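Local coordinates for protein 70 kDa peptidylprolyl isomerase, putative (Plasmodium falciparum, PDB 2FBN) that probably acts as an FK506-binding peptidylprolyl isomerase and, through its C-terminal tetratricopeptide repeat domain, interacts with the C-terminal pentapeptide of Hsp90, at residues K34-A38 with A64-F68; I41-N46 with K60-A64; A95-N99 with K127-A131. All coordinates share one frame; numbering follows the deposited sequence.

Contact 1 of 3, residues K34-A38 with A64-F68; sequences KVQSA and ALDFF
A38 sits against A64, F67 and F68, where helix 31-50 meets the last part of helix 54-66 and the turn that follows, at one end of an antiparallel helical hairpin in this all-helical tetratricopeptide repeat domain. The packing is close here. Small residues bring the backbones together, with A38 CA 4.2 Å from A64 CA, and the two phenylalanines fill the flanks. The A38 methyl meets a carbonyl and a ring: its CB is 3.5 Å from A64 O and equally close, 3.5 Å, to F68 CZ. The edge of the F68 ring is met by V35, whose CG2 lies near the ring plane, 4.1 Å from F68 CE1. E87 of helix 77-100 also touches F68.

F67 reaches the helix by another route. Its CG lies beside its own backbone N (chi1 -82°), which lays one face of the ring against S37. The CB of S37 covers that face as a CH-pi contact, 3.9 Å from the F67 ring centroid and 23° off the normal, while A64 O lies at the ring edge, in plane. Serine is small enough to lie on the ring, and its hydroxyl is bonded to E33 O within its own helix. Y29 adds an edge-to-face contact to F67.

The K34 side is looser and hydrated. No direct hydrogen bond joins the two segments anywhere; at K34 a water makes the link. The lysine, extended beyond CG, runs past the F67 carbonyl with its aliphatic part. K34 NZ donates a hydrogen bond to the water oxygen at 2.8 Å, and that water donates in turn to F67 O at 2.7 Å.

Contact 2 of 3, residues I41-N46 with K60-A64; sequences IKEEGN and KYKEA
Y61 and N46 form the polar end of this antiparallel helix pair: the hydroxyl Y61 OH donates to N46 OD1 over 2.7 Å, in the carbonyl plane on a lone pair, with a C=O...O angle of 140°. Next to it the tyrosine ring lies against G45, whose CA makes a CH-pi contact over one face, 4.2 Å from the Y61 ring centroid. Having no side chain, G45 also admits the base of K60, G45 CA to K60 CB being 3.6 Å, and the axes approach to 7.8 Å at 166°. One turn earlier, the CG2 branch of I41 presses on K60 O at a tight 3.1 Å and rests against A64.

K60 turns at chi2 (-69°) and sends its ammonium over the carboxylate of E44, NZ to OE1 3.0 Å, arriving from above the carboxylate plane. E63 joins this network by a long bridge.

Behind N46, E43 OE1 takes a salt bridge from K42 NZ at 3.1 Å and a weak bond from N46 ND2, which may help to keep the amide oxygen turned toward Y61. K42 and N46 occupy positions that, in Hsp90-binding relatives, probably correspond to the carboxylate clamp for the peptide's C-terminus.

F48 and F49 extend the packing on helix 31-50, while helix 77-100 lies against the pair, N93 touching both N46 and Y61, L94 the tyrosine, and C90 reaching A64.

Contact 3 of 3, residues A95-N99 with K127-A131; sequences ATCYN and KLGVA
Segments A95-N99 and K127-A131 run nearly parallel, their axes 23° apart and 10.1 Å at closest approach. They belong to consecutive tetratricopeptide repeats, and the geometry is that of adjacent first (A) helices, which in this fold line the concave groove. At such a separation the backbones do not touch, so longer polar side chains span the gap, with short ones between them.

K127 is the longest bridge. Its chain leaves the helix extended and bends only at the last torsion (chi4 -53°), which swings the ammonium to T96: NZ donates to T96 OG1 at 2.8 Å. That hydroxyl is also bonded to L92 O one turn back, so it can accept a hydrogen bond from the ammonium while donating one to the helix backbone. The aliphatic part of the lysine passes A95, with K127 CD 4.1 Å from A95 CB; alanine, with its small methyl, suits a place alongside a lysine chain. As in the carboxylate clamp of Hsp90-binding relatives, K127 probably faces the carboxylates of the peptide's C-terminal residue, and its bond to T96 would then help to position the ammonium.

N99 crosses about one turn further along. Its amide nitrogen donates to K127 O, ND2 to O 3.3 Å, straight (170°) but weak through its length; this carbonyl already accepts the helix bond from A131 N. Asparagine is short and two-ended, so the same group can reach the neighbouring backbone and still pack. Y104 and A107 of helix 104-117 touch N99. Across the gap V130 lies beside the amide, its CG1 3.9 Å from N99 ND2, and the oxygen end meets a methyl, N99 OD1 lying 3.3 Å from A131 CB.

How the contacts relate
Contacts 1 and 2 are successive levels of the same helix pair, 31-50 with 54-66; their centres lie 9 Å apart, they share A64, and the F67 ring of contact 1 packs against I41 of contact 2. Contact 3 belongs to the next part of the superhelix, joining helix 77-100 to helix 122-135, with its centre 18 Å from that of contact 2 and 23 Å from that of contact 1. Helix 54-66 carries the connection: Y61 CE2 is 4.0 Å from C97 SG, and K62 NZ is weakly bonded to Y98 OH. Contacts 2 and 3 supply probable clamp positions for the Hsp90 peptide; contact 1 lies toward the end of the hairpin away from its connecting loop.

Contact 1 of 3, residues K34-A38 with A64-F68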
loop_
_atom_site.group_PDB
_atom_site.type_symbol
_atom_site.label_atom_id
_atom_site.label_comp_id
_atom_site.label_asym_id
_atom_site.label_seq_id
_atom_site.Cartn_x
_atom_site.Cartn_y
_atom_site.Cartn_z
ATOM N N LYS A 34 -16.527 -13.035 0.080
ATOM C CA LYS A 34 -15.303 -12.239 -0.081
ATOM C C LYS A 34 -14.164 -13.147 -0.530
ATOM O O LYS A 34 -13.456 -12.829 -1.482
ATOM C CB LYS A 34 -14.937 -11.483 1.194
ATOM C CG LYS A 34 -15.918 -10.359 1.517
ATOM C CD LYS A 34 -15.508 -9.630 2.768
ATOM C CE LYS A 34 -16.490 -8.523 3.111
ATOM N NZ LYS A 34 -16.082 -7.827 4.350
ATOM N N VAL A 35 -14.027 -14.295 0.128
ATOM C CA VAL A 35 -12.994 -15.274 -0.236
ATOM C C VAL A 35 -13.180 -15.798 -1.657
ATOM O O VAL A 35 -12.217 -15.821 -2.441
ATOM C CB VAL A 35 -12.940 -16.450 0.763
ATOM C CG1 VAL A 35 -11.925 -17.523 0.302
ATOM C CG2 VAL A 35 -12.539 -15.940 2.141
ATOM N N GLN A 36 -14.409 -16.205 -1.988
ATOM C CA GLN A 36 -14.694 -16.760 -3.314
ATOM C C GLN A 36 -14.410 -15.763 -4.432
ATOM O O GLN A 36 -13.762 -16.107 -5.425
ATOM C CB GLN A 36 -16.133 -17.303 -3.409
ATOM C CG GLN A 36 -16.407 -18.087 -4.693
ATOM C CD GLN A 36 -15.418 -19.224 -4.920
ATOM O OE1 GLN A 36 -15.326 -20.158 -4.120
ATOM N NE2 GLN A 36 -14.667 -19.146 -6.019
ATOM N N SER A 37 -14.891 -14.531 -4.260
ATOM C CA SER A 37 -14.701 -13.480 -5.254
ATOM C C SER A 37 -13.218 -13.126 -5.389
ATOM O O SER A 37 -12.722 -12.948 -6.499
ATOM C CB SER A 37 -15.530 -12.237 -4.925
ATOM O OG SER A 37 -16.926 -12.537 -4.865
ATOM N N ALA A 38 -12.522 -13.019 -4.258
ATOM C CA ALA A 38 -11.073 -12.739 -4.286
ATOM C C ALA A 38 -10.321 -13.829 -5.070
ATOM O O ALA A 38 -9.468 -13.530 -5.907
ATOM C CB ALA A 38 -10.509 -12.604 -2.868
ATOM N N ALA A 64 -8.728 -8.200 -6.063
ATOM C CA ALA A 64 -8.763 -9.391 -5.209
ATOM C C ALA A 64 -8.436 -9.039 -3.747
ATOM O O ALA A 64 -9.170 -9.402 -2.815
ATOM C CB ALA A 64 -7.784 -10.476 -5.732
ATOM N N LEU A 65 -7.322 -8.330 -3.565
ATOM C CA LEU A 65 -6.872 -7.918 -2.229
ATOM C C LEU A 65 -7.864 -6.987 -1.521
ATOM O O LEU A 65 -7.986 -7.020 -0.290
ATOM C CB LEU A 65 -5.490 -7.271 -2.296
ATOM C CG LEU A 65 -4.361 -8.262 -2.612
ATOM C CD1 LEU A 65 -3.045 -7.507 -2.789
ATOM C CD2 LEU A 65 -4.265 -9.347 -1.521
ATOM N N ASP A 66 -8.546 -6.144 -2.300
ATOM C CA ASP A 66 -9.553 -5.215 -1.750
ATOM C C ASP A 66 -10.686 -5.931 -0.992
ATOM O O ASP A 66 -11.264 -5.366 -0.056
ATOM C CB ASP A 66 -10.126 -4.350 -2.868
ATOM C CG ASP A 66 -9.124 -3.321 -3.401
ATOM O OD1 ASP A 66 -8.108 -3.054 -2.739
ATOM O OD2 ASP A 66 -9.382 -2.771 -4.488
ATOM N N PHE A 67 -10.972 -7.177 -1.372
ATOM C CA PHE A 67 -11.966 -7.981 -0.644
ATOM C C PHE A 67 -11.576 -8.255 0.796
ATOM O O PHE A 67 -12.431 -8.566 1.605
ATOM C CB PHE A 67 -12.273 -9.278 -1.367
ATOM C CG PHE A 67 -13.259 -9.097 -2.464
ATOM C CD1 PHE A 67 -14.617 -8.965 -2.171
ATOM C CD2 PHE A 67 -12.836 -9.021 -3.787
ATOM C CE1 PHE A 67 -15.553 -8.776 -3.205
ATOM C CE2 PHE A 67 -13.756 -8.831 -4.815
ATOM C CZ PHE A 67 -15.124 -8.710 -4.517
ATOM N N PHE A 68 -10.286 -8.105 1.109
ATOM C CA PHE A 68 -9.785 -8.388 2.450
ATOM C C PHE A 68 -9.513 -7.148 3.304
ATOM O O PHE A 68 -9.008 -7.271 4.410
ATOM C CB PHE A 68 -8.541 -9.282 2.366
ATOM C CG PHE A 68 -8.819 -10.592 1.696
ATOM C CD1 PHE A 68 -9.901 -11.372 2.117
ATOM C CD2 PHE A 68 -8.009 -11.051 0.661
ATOM C CE1 PHE A 68 -10.188 -12.597 1.486
ATOM C CE2 PHE A 68 -8.283 -12.280 0.040
ATOM C CZ PHE A 68 -9.374 -13.039 0.455
HETATM O O HOH W 1 -13.698 -6.766 3.244
#

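Contact 2 of 3, residues I41-N46 with K60-A64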
loop_
_atom_site.group_PDB
_atom_site.type_symbol
_atom_site.label_atom_id
_atom_site.label_comp_id
_atom_site.label_asym_id
_atom_site.label_seq_id
_atom_site.Cartn_x
_atom_site.Cartn_y
_atom_site.Cartn_z
ATOM N N ILE A 41 -11.232 -13.422 -8.862
ATOM C CA ILE A 41 -10.602 -12.237 -9.435
ATOM C C ILE A 41 -9.080 -12.451 -9.587
ATOM O O ILE A 41 -8.491 -12.041 -10.598
ATOM C CB ILE A 41 -10.971 -10.964 -8.629
ATOM C CG1 ILE A 41 -12.484 -10.704 -8.783
ATOM C CG2 ILE A 41 -10.164 -9.749 -9.111
ATOM C CD1 ILE A 41 -13.082 -9.814 -7.722
ATOM N N LYS A 42 -8.469 -13.118 -8.606
ATOM C CA LYS A 42 -7.060 -13.500 -8.698
ATOM C C LYS A 42 -6.830 -14.335 -9.972
ATOM O O LYS A 42 -5.885 -14.088 -10.712
ATOM C CB LYS A 42 -6.600 -14.270 -7.451
ATOM C CG LYS A 42 -5.121 -14.681 -7.497
ATOM C CD LYS A 42 -4.840 -15.947 -6.689
ATOM C CE LYS A 42 -5.733 -17.112 -7.084
ATOM N NZ LYS A 42 -5.005 -18.410 -7.071
ATOM N N GLU A 43 -7.711 -15.300 -10.230
ATOM C CA GLU A 43 -7.573 -16.122 -11.438
ATOM C C GLU A 43 -7.669 -15.273 -12.718
ATOM O O GLU A 43 -6.928 -15.499 -13.673
ATOM C CB GLU A 43 -8.576 -17.284 -11.450
ATOM C CG GLU A 43 -8.434 -18.247 -10.272
ATOM C CD GLU A 43 -7.243 -19.172 -10.372
ATOM O OE1 GLU A 43 -6.129 -18.747 -9.986
ATOM O OE2 GLU A 43 -7.421 -20.341 -10.814
ATOM N N GLU A 44 -8.551 -14.280 -12.728
ATOM C CA GLU A 44 -8.623 -13.335 -13.847
ATOM C C GLU A 44 -7.303 -12.589 -14.050
ATOM O O GLU A 44 -6.875 -12.351 -15.190
ATOM C CB GLU A 44 -9.722 -12.307 -13.622
ATOM C CG GLU A 44 -11.140 -12.865 -13.652
ATOM C CD GLU A 44 -12.163 -11.779 -13.426
ATOM O OE1 GLU A 44 -12.178 -10.793 -14.198
ATOM O OE2 GLU A 44 -12.959 -11.910 -12.478
ATOM N N GLY A 45 -6.688 -12.199 -12.931
ATOM C CA GLY A 45 -5.358 -11.582 -12.953
ATOM C C GLY A 45 -4.332 -12.502 -13.597
ATOM O O GLY A 45 -3.558 -12.064 -14.470
ATOM N N ASN A 46 -4.314 -13.763 -13.157
ATOM C CA ASN A 46 -3.416 -14.788 -13.712
ATOM C C ASN A 46 -3.586 -14.934 -15.234
ATOM O O ASN A 46 -2.601 -15.095 -15.970
ATOM C CB ASN A 46 -3.633 -16.141 -13.020
ATOM C CG ASN A 46 -3.157 -16.146 -11.577
ATOM O OD1 ASN A 46 -2.430 -15.245 -11.137
ATOM N ND2 ASN A 46 -3.558 -17.162 -10.834
ATOM N N LYS A 60 -6.525 -6.457 -11.455
ATOM C CA LYS A 60 -7.253 -7.623 -10.913
ATOM C C LYS A 60 -6.685 -8.087 -9.579
ATOM O O LYS A 60 -7.441 -8.329 -8.625
ATOM C CB LYS A 60 -7.297 -8.789 -11.903
ATOM C CG LYS A 60 -8.065 -8.463 -13.190
ATOM C CD LYS A 60 -9.561 -8.303 -12.933
ATOM C CE LYS A 60 -10.291 -8.091 -14.250
ATOM N NZ LYS A 60 -11.733 -7.846 -14.036
ATOM N N TYR A 61 -5.360 -8.204 -9.500
ATOM C CA TYR A 61 -4.757 -8.607 -8.223
ATOM C C TYR A 61 -5.112 -7.631 -7.103
ATOM O O TYR A 61 -5.398 -8.049 -5.990
ATOM C CB TYR A 61 -3.250 -8.759 -8.327
ATOM C CG TYR A 61 -2.807 -9.866 -9.261
ATOM C CD1 TYR A 61 -3.363 -11.154 -9.181
ATOM C CD2 TYR A 61 -1.794 -9.633 -10.187
ATOM C CE1 TYR A 61 -2.922 -12.182 -10.044
ATOM C CE2 TYR A 61 -1.353 -10.630 -11.049
ATOM C CZ TYR A 61 -1.914 -11.907 -10.973
ATOM O OH TYR A 61 -1.457 -12.884 -11.850
ATOM N N LYS A 62 -5.093 -6.339 -7.411
ATOM C CA LYS A 62 -5.467 -5.333 -6.408
ATOM C C LYS A 62 -6.940 -5.446 -5.993
ATOM O O LYS A 62 -7.277 -5.362 -4.809
ATOM C CB LYS A 62 -5.135 -3.938 -6.909
ATOM C CG LYS A 62 -3.641 -3.675 -6.857
ATOM C CD LYS A 62 -3.302 -2.246 -7.167
ATOM C CE LYS A 62 -1.917 -1.967 -6.601
ATOM N NZ LYS A 62 -1.563 -0.527 -6.665
ATOM N N GLU A 63 -7.821 -5.615 -6.976
ATOM C CA GLU A 63 -9.239 -5.879 -6.682
ATOM C C GLU A 63 -9.435 -7.106 -5.770
ATOM O O GLU A 63 -10.231 -7.069 -4.825
ATOM C CB GLU A 63 -10.004 -6.077 -7.991
ATOM C CG GLU A 63 -10.215 -4.786 -8.773
ATOM C CD GLU A 63 -10.926 -5.004 -10.117
ATOM O OE1 GLU A 63 -11.166 -6.170 -10.495
ATOM O OE2 GLU A 63 -11.240 -3.988 -10.777
ATOM N N ALA A 64 -8.728 -8.200 -6.063
ATOM C CA ALA A 64 -8.763 -9.391 -5.209
ATOM C C ALA A 64 -8.436 -9.039 -3.747
ATOM O O ALA A 64 -9.170 -9.402 -2.815
ATOM C CB ALA A 64 -7.784 -10.476 -5.732
#

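Contact 3 of 3, residues A95-N99 with K127-A131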
loop_
_atom_site.group_PDB
_atom_site.type_symbol
_atom_site.label_atom_id
_atom_site.label_comp_id
_atom_site.label_asym_id
_atom_site.label_seq_id
_atom_site.Cartn_x
_atom_site.Cartn_y
_atom_site.Cartn_z
ATOM N N ALA A 95 4.238 -8.320 -7.170
ATOM C CA ALA A 95 5.674 -8.007 -7.140
ATOM C C ALA A 95 6.300 -8.308 -8.510
ATOM O O ALA A 95 7.032 -7.479 -9.062
ATOM C CB ALA A 95 6.361 -8.772 -6.043
ATOM N N THR A 96 5.985 -9.478 -9.066
ATOM C CA THR A 96 6.403 -9.806 -10.444
ATOM C C THR A 96 5.968 -8.742 -11.462
ATOM O O THR A 96 6.785 -8.247 -12.251
ATOM C CB THR A 96 5.886 -11.190 -10.875
ATOM O OG1 THR A 96 6.260 -12.163 -9.885
ATOM C CG2 THR A 96 6.456 -11.575 -12.240
ATOM N N CYS A 97 4.687 -8.364 -11.427
ATOM C CA CYS A 97 4.156 -7.383 -12.356
ATOM C C CYS A 97 4.933 -6.084 -12.267
ATOM O O CYS A 97 5.344 -5.506 -13.256
ATOM C CB CYS A 97 2.666 -7.119 -12.083
ATOM S SG CYS A 97 1.617 -8.512 -12.596
ATOM N N TYR A 98 5.153 -5.631 -11.044
ATOM C CA TYR A 98 5.826 -4.361 -10.863
ATOM C C TYR A 98 7.318 -4.418 -11.241
ATOM O O TYR A 98 7.849 -3.452 -11.782
ATOM C CB TYR A 98 5.604 -3.890 -9.439
ATOM C CG TYR A 98 4.204 -3.358 -9.190
ATOM C CD1 TYR A 98 3.646 -2.374 -10.016
ATOM C CD2 TYR A 98 3.458 -3.819 -8.103
ATOM C CE1 TYR A 98 2.358 -1.845 -9.752
ATOM C CE2 TYR A 98 2.182 -3.295 -7.835
ATOM C CZ TYR A 98 1.646 -2.326 -8.666
ATOM O OH TYR A 98 0.387 -1.810 -8.386
ATOM N N ASN A 99 7.987 -5.540 -10.966
ATOM C CA ASN A 99 9.359 -5.733 -11.501
ATOM C C ASN A 99 9.404 -5.675 -13.027
ATOM O O ASN A 99 10.263 -5.008 -13.612
ATOM C CB ASN A 99 9.981 -7.014 -10.970
ATOM C CG ASN A 99 10.552 -6.839 -9.559
ATOM O OD1 ASN A 99 10.879 -5.713 -9.145
ATOM N ND2 ASN A 99 10.725 -7.948 -8.846
ATOM N N LYS A 127 12.117 -11.703 -5.306
ATOM C CA LYS A 127 11.495 -10.543 -5.951
ATOM C C LYS A 127 11.807 -9.244 -5.192
ATOM O O LYS A 127 12.046 -8.201 -5.801
ATOM C CB LYS A 127 9.990 -10.763 -6.080
ATOM C CG LYS A 127 9.667 -11.952 -6.988
ATOM C CD LYS A 127 8.190 -12.351 -6.898
ATOM C CE LYS A 127 7.918 -13.678 -7.638
ATOM N NZ LYS A 127 8.419 -13.668 -9.048
ATOM N N LEU A 128 11.820 -9.321 -3.865
ATOM C CA LEU A 128 12.260 -8.192 -3.037
ATOM C C LEU A 128 13.721 -7.822 -3.331
ATOM O O LEU A 128 14.075 -6.645 -3.465
ATOM C CB LEU A 128 12.082 -8.516 -1.551
ATOM C CG LEU A 128 12.595 -7.452 -0.574
ATOM C CD1 LEU A 128 11.926 -6.098 -0.798
ATOM C CD2 LEU A 128 12.319 -7.965 0.827
ATOM N N GLY A 129 14.582 -8.834 -3.441
ATOM C CA GLY A 129 15.972 -8.576 -3.787
ATOM C C GLY A 129 16.131 -7.890 -5.128
ATOM O O GLY A 129 16.862 -6.905 -5.257
ATOM N N VAL A 130 15.438 -8.396 -6.149
ATOM C CA VAL A 130 15.507 -7.778 -7.481
ATOM C C VAL A 130 15.064 -6.308 -7.438
ATOM O O VAL A 130 15.743 -5.434 -7.938
ATOM C CB VAL A 130 14.649 -8.559 -8.485
ATOM C CG1 VAL A 130 14.500 -7.790 -9.802
ATOM C CG2 VAL A 130 15.266 -9.946 -8.715
ATOM N N ALA A 131 13.946 -6.044 -6.771
ATOM C CA ALA A 131 13.380 -4.699 -6.757
ATOM C C ALA A 131 14.282 -3.734 -5.966
ATOM O O ALA A 131 14.541 -2.605 -6.407
ATOM C CB ALA A 131 12.002 -4.748 -6.168
#